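Local coordinates for UPF0303 protein YBR137W (Saccharomyces cerevisiae, PDB 4CLC) that is of unknown function but belongs to the UPF0303 family, whose HbpS-like domain of the GAF clan suggests kinship with haem-degrading proteins, at residues D[44-49]-D[157-162]; D[118-121]-D[126-129]; D[93-98]-D[129-134]. One frame throughout, in Å; residues are numbered along the deposited sequence.

Interaction 1. Residues D[44-49]-D[157-162]; sequences TYIRNA and HLMAVS
M159 reaches from helix 153-168 to A49 and I46 on helix 36-53. Its terminal methyl makes both of the direct contacts. M159 CE lies 3.7 Å from A49 CB, which is the tight part of the meeting. M159 CE lies 4.4 Å from I46 CG2, a looser touch. The methionine chain is bent at chi2 (-54°) and again at chi3 (-35°). The second bend turns CE back over its own residue instead of letting the chain run straight out. The methyl therefore meets A49 with its S-C bond lying roughly across the line of approach. A49 CB points at the other helix and receives the methyl. I46 offers its CG2 branch.

No hydrogen bond joins the two segments. The helices are not in close backbone contact: the nearest CA atoms, those of I46 and A160, are 7.9 Å apart. M159 spans the gap between the helices, and all three touching residues are buried.

The outer side differs. Y45 and S162 are partly exposed, and N48 is exposed. Y45 does not touch 157-162 and instead meets the F167 ring edge-to-face, further along helix 153-168. N48 ND2 bonds to E52 OE2 within its own helix. R47 is buried, but its CB points away from 157-162. Its guanidinium group forms a hydrogen bond with a polar side chain of another chain and a cation-pi contact with an aromatic one there.

Strand 144-149 packs against the contact. I46 packs on L146 and I148, and M159 and A160 pack on I148. The two helices thus lie side by side over one face of the central sheet, with A160 and V161 also resting on V132 of the adjacent strand 131-136.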
loop_
_atom_site.group_PDB
_atom_site.type_symbol
_atom_site.label_atom_id
_atom_site.label_comp_id
_atom_site.label_asym_id
_atom_site.label_seq_id
_atom_site.Cartn_x
_atom_site.Cartn_y
_atom_site.Cartn_z
ATOM N N THR D 44 -21.210 -15.989 28.071
ATOM C CA THR D 44 -20.873 -17.146 28.897
ATOM C C THR D 44 -21.991 -18.170 28.773
ATOM O O THR D 44 -21.756 -19.376 28.774
ATOM C CB THR D 44 -20.615 -16.774 30.395
ATOM O OG1 THR D 44 -21.697 -16.001 30.920
ATOM C CG2 THR D 44 -19.342 -15.973 30.525
ATOM N N TYR D 45 -23.205 -17.663 28.615
ATOM C CA TYR D 45 -24.361 -18.488 28.319
ATOM C C TYR D 45 -24.097 -19.405 27.119
ATOM O O TYR D 45 -24.175 -20.636 27.217
ATOM C CB TYR D 45 -25.553 -17.577 28.051
ATOM C CG TYR D 45 -26.860 -18.285 27.794
ATOM C CD1 TYR D 45 -27.506 -18.977 28.808
ATOM C CD2 TYR D 45 -27.474 -18.223 26.547
ATOM C CE1 TYR D 45 -28.719 -19.603 28.586
ATOM C CE2 TYR D 45 -28.691 -18.845 26.314
ATOM C CZ TYR D 45 -29.309 -19.534 27.341
ATOM O OH TYR D 45 -30.513 -20.164 27.121
ATOM N N ILE D 46 -23.756 -18.788 25.995
ATOM C CA ILE D 46 -23.368 -19.510 24.797
ATOM C C ILE D 46 -22.169 -20.401 25.047
ATOM O O ILE D 46 -22.060 -21.481 24.465
ATOM C CB ILE D 46 -23.028 -18.536 23.650
ATOM C CG1 ILE D 46 -24.204 -17.603 23.385
ATOM C CG2 ILE D 46 -22.623 -19.288 22.393
ATOM C CD1 ILE D 46 -23.905 -16.624 22.330
ATOM N N ARG D 47 -21.259 -19.947 25.900
ATOM C CA ARG D 47 -20.038 -20.703 26.108
ATOM C C ARG D 47 -20.418 -21.999 26.780
ATOM O O ARG D 47 -19.914 -23.065 26.422
ATOM C CB ARG D 47 -19.011 -19.932 26.945
ATOM C CG ARG D 47 -17.672 -20.675 27.085
ATOM C CD ARG D 47 -16.707 -19.931 27.982
ATOM N NE ARG D 47 -15.471 -20.675 28.166
ATOM C CZ ARG D 47 -15.310 -21.597 29.101
ATOM N NH1 ARG D 47 -16.323 -21.874 29.912
ATOM N NH2 ARG D 47 -14.159 -22.247 29.224
ATOM N N ASN D 48 -21.326 -21.897 27.740
ATOM C CA ASN D 48 -21.831 -23.070 28.431
ATOM C C ASN D 48 -22.525 -23.968 27.408
ATOM O O ASN D 48 -22.177 -25.146 27.250
ATOM C CB ASN D 48 -22.788 -22.669 29.556
ATOM C CG ASN D 48 -23.706 -23.806 29.971
ATOM O OD1 ASN D 48 -24.931 -23.731 29.803
ATOM N ND2 ASN D 48 -23.121 -24.854 30.553
ATOM N N ALA D 49 -23.481 -23.378 26.694
ATOM C CA ALA D 49 -24.238 -24.069 25.655
ATOM C C ALA D 49 -23.353 -24.850 24.682
ATOM O O ALA D 49 -23.496 -26.065 24.572
ATOM C CB ALA D 49 -25.092 -23.101 24.916
ATOM N N HIS D 157 -23.994 -21.481 12.952
ATOM C CA HIS D 157 -25.144 -20.634 12.728
ATOM C C HIS D 157 -26.323 -20.988 13.633
ATOM O O HIS D 157 -26.982 -20.098 14.175
ATOM C CB HIS D 157 -25.595 -20.709 11.274
ATOM C CG HIS D 157 -26.894 -20.007 11.031
ATOM N ND1 HIS D 157 -26.984 -18.637 10.904
ATOM C CD2 HIS D 157 -28.158 -20.473 10.943
ATOM C CE1 HIS D 157 -28.246 -18.293 10.728
ATOM N NE2 HIS D 157 -28.981 -19.388 10.746
ATOM N N LEU D 158 -26.611 -22.286 13.769
ATOM C CA LEU D 158 -27.779 -22.722 14.532
ATOM C C LEU D 158 -27.574 -22.395 15.996
ATOM O O LEU D 158 -28.436 -21.758 16.621
ATOM C CB LEU D 158 -28.034 -24.192 14.353
ATOM N N MET D 159 -26.423 -22.822 16.526
ATOM C CA MET D 159 -26.042 -22.518 17.901
ATOM C C MET D 159 -26.203 -21.037 18.168
ATOM O O MET D 159 -26.778 -20.632 19.186
ATOM C CB MET D 159 -24.602 -22.934 18.195
ATOM C CG MET D 159 -24.450 -24.232 19.023
ATOM S SD MET D 159 -25.329 -24.316 20.605
ATOM C CE MET D 159 -25.237 -22.633 21.221
ATOM N N ALA D 160 -25.723 -20.237 17.220
ATOM C CA ALA D 160 -25.869 -18.795 17.294
ATOM C C ALA D 160 -27.314 -18.381 17.461
ATOM O O ALA D 160 -27.648 -17.726 18.429
ATOM C CB ALA D 160 -25.287 -18.148 16.063
ATOM N N VAL D 161 -28.174 -18.795 16.533
ATOM C CA VAL D 161 -29.562 -18.321 16.509
ATOM C C VAL D 161 -30.383 -18.857 17.682
ATOM O O VAL D 161 -31.243 -18.161 18.249
ATOM C CB VAL D 161 -30.282 -18.717 15.195
ATOM C CG1 VAL D 161 -31.599 -17.975 15.074
ATOM C CG2 VAL D 161 -29.421 -18.420 13.984
ATOM N N SER D 162 -30.113 -20.105 18.034
ATOM C CA SER D 162 -30.899 -20.789 19.041
ATOM C C SER D 162 -30.663 -20.153 20.399
ATOM O O SER D 162 -31.610 -19.735 21.089
ATOM C CB SER D 162 -30.527 -22.263 19.085
ATOM O OG SER D 162 -30.113 -22.714 17.816
#

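Interaction 2. Residues D[118-121]-D[126-129]; sequences FFVD and AFHG
F127 meets F118 and V120 with one end of its ring. The aromatic part of the contact is the F118-F127 pair. The two ring planes are nearly parallel, 9° apart, and the centroids are 5.2 Å apart. The rings are slid so far that they barely overlap. The nearest atoms are F118 CD2 and F127 CE2, 3.6 Å apart. F127 CZ also comes within 3.7 Å of F118 CD2.

The aliphatic part is V120. Its CG2 methyl comes to the edge of the F127 ring, near the ring plane, and V120 CG2 lies 3.8 Å from F127 CE1. With chi1 at -64°, V120 CG2 sits between its own backbone N and carbonyl carbon, where it faces the ring. With an alanine at F127, the V120 methyl and the F118 ring would probably lose their shared partner, and F118 could turn more easily.

No polar bond crosses between the segments. Other neighbours pack round the cluster: F98 meets F118 edge-to-face, K109 packs on F118 and F127, T94 packs on F127, and P114 touches both V120 and F127. F119, with a positive phi of 59°, is where the chain leaves helix 114-117.

This is a small hydrophobic cluster that closes a long connection between that helix and strand 131-136 and holds it against helix 84-98.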
loop_
_atom_site.group_PDB
_atom_site.type_symbol
_atom_site.label_atom_id
_atom_site.label_comp_id
_atom_site.label_asym_id
_atom_site.label_seq_id
_atom_site.Cartn_x
_atom_site.Cartn_y
_atom_site.Cartn_z
ATOM N N PHE D 118 -21.384 -10.520 -4.971
ATOM C CA PHE D 118 -21.465 -9.312 -4.145
ATOM C C PHE D 118 -20.359 -8.277 -4.368
ATOM O O PHE D 118 -20.420 -7.165 -3.802
ATOM C CB PHE D 118 -21.524 -9.731 -2.684
ATOM C CG PHE D 118 -22.582 -10.729 -2.429
ATOM C CD1 PHE D 118 -23.917 -10.358 -2.463
ATOM C CD2 PHE D 118 -22.257 -12.057 -2.219
ATOM C CE1 PHE D 118 -24.912 -11.294 -2.249
ATOM C CE2 PHE D 118 -23.235 -12.985 -2.005
ATOM C CZ PHE D 118 -24.566 -12.612 -2.022
ATOM N N PHE D 119 -19.393 -8.650 -5.212
ATOM C CA PHE D 119 -18.213 -7.842 -5.515
ATOM C C PHE D 119 -17.380 -7.510 -4.289
ATOM O O PHE D 119 -17.183 -6.329 -3.964
ATOM C CB PHE D 119 -18.648 -6.569 -6.239
ATOM C CG PHE D 119 -19.462 -6.857 -7.454
ATOM C CD1 PHE D 119 -18.837 -7.170 -8.662
ATOM C CD2 PHE D 119 -20.849 -6.885 -7.384
ATOM C CE1 PHE D 119 -19.582 -7.477 -9.768
ATOM C CE2 PHE D 119 -21.603 -7.177 -8.500
ATOM C CZ PHE D 119 -20.972 -7.474 -9.690
ATOM N N VAL D 120 -16.869 -8.577 -3.661
ATOM C CA VAL D 120 -16.130 -8.539 -2.395
ATOM C C VAL D 120 -14.982 -9.556 -2.414
ATOM O O VAL D 120 -15.050 -10.558 -3.120
ATOM C CB VAL D 120 -17.035 -8.843 -1.200
ATOM C CG1 VAL D 120 -18.100 -7.790 -1.045
ATOM C CG2 VAL D 120 -17.680 -10.186 -1.374
ATOM N N ASP D 121 -13.944 -9.296 -1.622
ATOM C CA ASP D 121 -12.686 -10.047 -1.642
ATOM C C ASP D 121 -12.752 -11.525 -1.252
ATOM O O ASP D 121 -12.057 -12.351 -1.841
ATOM C CB ASP D 121 -11.693 -9.365 -0.715
ATOM C CG ASP D 121 -10.265 -9.756 -0.982
ATOM O OD1 ASP D 121 -9.981 -10.947 -1.237
ATOM O OD2 ASP D 121 -9.410 -8.848 -0.911
ATOM N N ALA D 126 -16.400 -13.638 4.722
ATOM C CA ALA D 126 -16.669 -15.072 4.703
ATOM C C ALA D 126 -18.150 -15.323 4.527
ATOM O O ALA D 126 -18.988 -14.612 5.090
ATOM C CB ALA D 126 -16.183 -15.742 5.961
ATOM N N PHE D 127 -18.479 -16.279 3.672
ATOM C CA PHE D 127 -19.871 -16.588 3.455
ATOM C C PHE D 127 -20.391 -17.896 4.090
ATOM O O PHE D 127 -21.572 -18.239 3.906
ATOM C CB PHE D 127 -20.131 -16.494 1.960
ATOM C CG PHE D 127 -20.128 -15.079 1.488
ATOM C CD1 PHE D 127 -18.937 -14.453 1.133
ATOM C CD2 PHE D 127 -21.304 -14.333 1.499
ATOM C CE1 PHE D 127 -18.931 -13.128 0.745
ATOM C CE2 PHE D 127 -21.307 -13.010 1.108
ATOM C CZ PHE D 127 -20.120 -12.404 0.737
ATOM N N HIS D 128 -19.529 -18.607 4.832
ATOM C CA HIS D 128 -19.973 -19.672 5.755
ATOM C C HIS D 128 -20.767 -19.089 6.915
ATOM O O HIS D 128 -20.667 -17.897 7.199
ATOM C CB HIS D 128 -18.803 -20.449 6.321
ATOM C CG HIS D 128 -18.053 -21.238 5.296
ATOM N ND1 HIS D 128 -17.920 -20.825 3.988
ATOM C CD2 HIS D 128 -17.339 -22.384 5.405
ATOM C CE1 HIS D 128 -17.182 -21.696 3.326
ATOM N NE2 HIS D 128 -16.816 -22.651 4.160
ATOM N N GLY D 129 -21.565 -19.915 7.583
ATOM C CA GLY D 129 -22.434 -19.423 8.637
ATOM C C GLY D 129 -21.775 -19.327 10.007
ATOM O O GLY D 129 -20.664 -19.800 10.213
#

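Interaction 3. Residues D[93-98]-D[129-134]; sequences KTALRF and GGAVLI
A95 and A131 meet methyl to methyl, with A95 CB 3.9 Å from A131 CB. Both CB atoms point across the contact, and their small size suits a helix and strand whose axes pass 7.9 Å apart. Beside them L133 supplies the larger surface. Its CG stands anti to the carbonyl carbon (chi1 -64°), and this swings the branched end toward the helix although the CB starts out to one side. L133 CD1 packs 3.7 Å from the carbonyl oxygen A95 O. L133 CD2 reaches L96 CD2, 3.7 Å away, and also lies near A95. L96 has a similar first torsion, -76°, which likewise brings its end nearer the strand. The two leucines meet at a slant through one methyl each. No hydrogen bond crosses the contact.

The segment axes cross at -42°. A95, L96 and L133 also pack on C145 of strand 144-149, and A131 packs on T147. V132 points the other way, onto helix 153-168, so strand 131-136 is sandwiched between helix 84-98 and helix 153-168.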
loop_
_atom_site.group_PDB
_atom_site.type_symbol
_atom_site.label_atom_id
_atom_site.label_comp_id
_atom_site.label_asym_id
_atom_site.label_seq_id
_atom_site.Cartn_x
_atom_site.Cartn_y
_atom_site.Cartn_z
ATOM N N LYS D 93 -17.687 -9.529 9.417
ATOM C CA LYS D 93 -17.603 -8.480 8.427
ATOM C C LYS D 93 -18.763 -8.598 7.440
ATOM O O LYS D 93 -19.507 -7.629 7.228
ATOM C CB LYS D 93 -16.249 -8.507 7.702
ATOM C CG LYS D 93 -16.000 -7.207 6.958
ATOM C CD LYS D 93 -14.592 -7.048 6.434
ATOM C CE LYS D 93 -14.389 -5.636 5.871
ATOM N NZ LYS D 93 -12.953 -5.204 5.845
ATOM N N THR D 94 -18.929 -9.787 6.856
ATOM C CA THR D 94 -20.050 -10.043 5.960
ATOM C C THR D 94 -21.374 -9.678 6.623
ATOM O O THR D 94 -22.119 -8.853 6.099
ATOM C CB THR D 94 -20.120 -11.510 5.525
ATOM O OG1 THR D 94 -18.950 -11.876 4.778
ATOM C CG2 THR D 94 -21.337 -11.720 4.689
ATOM N N ALA D 95 -21.648 -10.255 7.791
ATOM C CA ALA D 95 -22.903 -9.997 8.500
ATOM C C ALA D 95 -23.215 -8.521 8.744
ATOM O O ALA D 95 -24.341 -8.099 8.498
ATOM C CB ALA D 95 -22.911 -10.728 9.811
ATOM N N LEU D 96 -22.246 -7.736 9.226
ATOM C CA LEU D 96 -22.508 -6.326 9.561
ATOM C C LEU D 96 -22.728 -5.486 8.314
ATOM O O LEU D 96 -23.485 -4.504 8.317
ATOM C CB LEU D 96 -21.365 -5.739 10.395
ATOM C CG LEU D 96 -21.306 -6.149 11.873
ATOM C CD1 LEU D 96 -19.908 -5.914 12.451
ATOM C CD2 LEU D 96 -22.378 -5.445 12.703
ATOM N N ARG D 97 -22.068 -5.880 7.238
ATOM C CA ARG D 97 -22.185 -5.153 5.991
ATOM C C ARG D 97 -23.523 -5.387 5.306
ATOM O O ARG D 97 -24.172 -4.443 4.824
ATOM C CB ARG D 97 -21.063 -5.547 5.035
ATOM C CG ARG D 97 -21.265 -4.990 3.660
ATOM C CD ARG D 97 -20.070 -5.225 2.771
ATOM N NE ARG D 97 -20.326 -4.725 1.418
ATOM C CZ ARG D 97 -19.390 -4.568 0.494
ATOM N NH1 ARG D 97 -18.124 -4.861 0.775
ATOM N NH2 ARG D 97 -19.717 -4.109 -0.704
ATOM N N PHE D 98 -23.919 -6.657 5.226
ATOM C CA PHE D 98 -25.061 -7.007 4.398
ATOM C C PHE D 98 -26.397 -7.021 5.129
ATOM O O PHE D 98 -27.450 -7.005 4.486
ATOM C CB PHE D 98 -24.792 -8.341 3.733
ATOM C CG PHE D 98 -23.704 -8.282 2.682
ATOM C CD1 PHE D 98 -23.968 -7.774 1.421
ATOM C CD2 PHE D 98 -22.423 -8.733 2.963
ATOM C CE1 PHE D 98 -22.965 -7.722 0.456
ATOM C CE2 PHE D 98 -21.429 -8.685 2.017
ATOM C CZ PHE D 98 -21.700 -8.180 0.754
ATOM N N GLY D 129 -21.565 -19.915 7.583
ATOM C CA GLY D 129 -22.434 -19.423 8.637
ATOM C C GLY D 129 -21.775 -19.327 10.007
ATOM O O GLY D 129 -20.664 -19.800 10.213
ATOM N N GLY D 130 -22.523 -18.807 10.974
ATOM C CA GLY D 130 -22.019 -18.582 12.323
ATOM C C GLY D 130 -21.957 -17.154 12.851
ATOM O O GLY D 130 -21.740 -16.957 14.042
ATOM N N ALA D 131 -22.202 -16.168 11.988
ATOM C CA ALA D 131 -22.270 -14.780 12.410
ATOM C C ALA D 131 -23.696 -14.300 12.350
ATOM O O ALA D 131 -24.243 -14.124 11.267
ATOM C CB ALA D 131 -21.398 -13.905 11.537
ATOM N N VAL D 132 -24.293 -14.069 13.508
ATOM C CA VAL D 132 -25.664 -13.618 13.565
ATOM C C VAL D 132 -25.717 -12.253 14.226
ATOM O O VAL D 132 -25.200 -12.062 15.318
ATOM C CB VAL D 132 -26.559 -14.629 14.338
ATOM C CG1 VAL D 132 -27.950 -14.067 14.562
ATOM C CG2 VAL D 132 -26.629 -15.944 13.597
ATOM N N LEU D 133 -26.323 -11.292 13.551
ATOM C CA LEU D 133 -26.518 -9.994 14.139
ATOM C C LEU D 133 -27.406 -10.097 15.371
ATOM O O LEU D 133 -28.258 -10.982 15.459
ATOM C CB LEU D 133 -27.131 -9.028 13.127
ATOM C CG LEU D 133 -26.275 -8.700 11.910
ATOM C CD1 LEU D 133 -27.094 -7.936 10.890
ATOM C CD2 LEU D 133 -25.086 -7.898 12.328
ATOM N N ILE D 134 -27.184 -9.193 16.324
ATOM C CA ILE D 134 -28.036 -9.044 17.487
ATOM C C ILE D 134 -28.926 -7.831 17.281
ATOM O O ILE D 134 -28.463 -6.691 17.367
ATOM C CB ILE D 134 -27.226 -8.856 18.786
ATOM C CG1 ILE D 134 -26.263 -10.015 19.015
ATOM C CG2 ILE D 134 -28.163 -8.714 19.975
ATOM C CD1 ILE D 134 -25.471 -9.867 20.293
#

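From the N terminus, the chain first passes 44-49 on helix 36-53. Interaction 1 pairs this with 157-162, near the end of the modelled chain, and so closes the widest loop. Interactions 2 and 3 both fall within it. Interaction 3 opens at 93-98 and ends at 129-134. Interaction 2, from 118-121 to 126-129, is a short loop inside that span, and the two share G129. No loops cross. Interactions 2 and 3 adjoin through A126 O and T94 OG1, 2.8 Å apart in a probable hydrogen bond. Interactions 1 and 3 also adjoin where H157 packs against G130. Together they tie helices on both faces of the sheet to strand 131-136 and the connection leading into it.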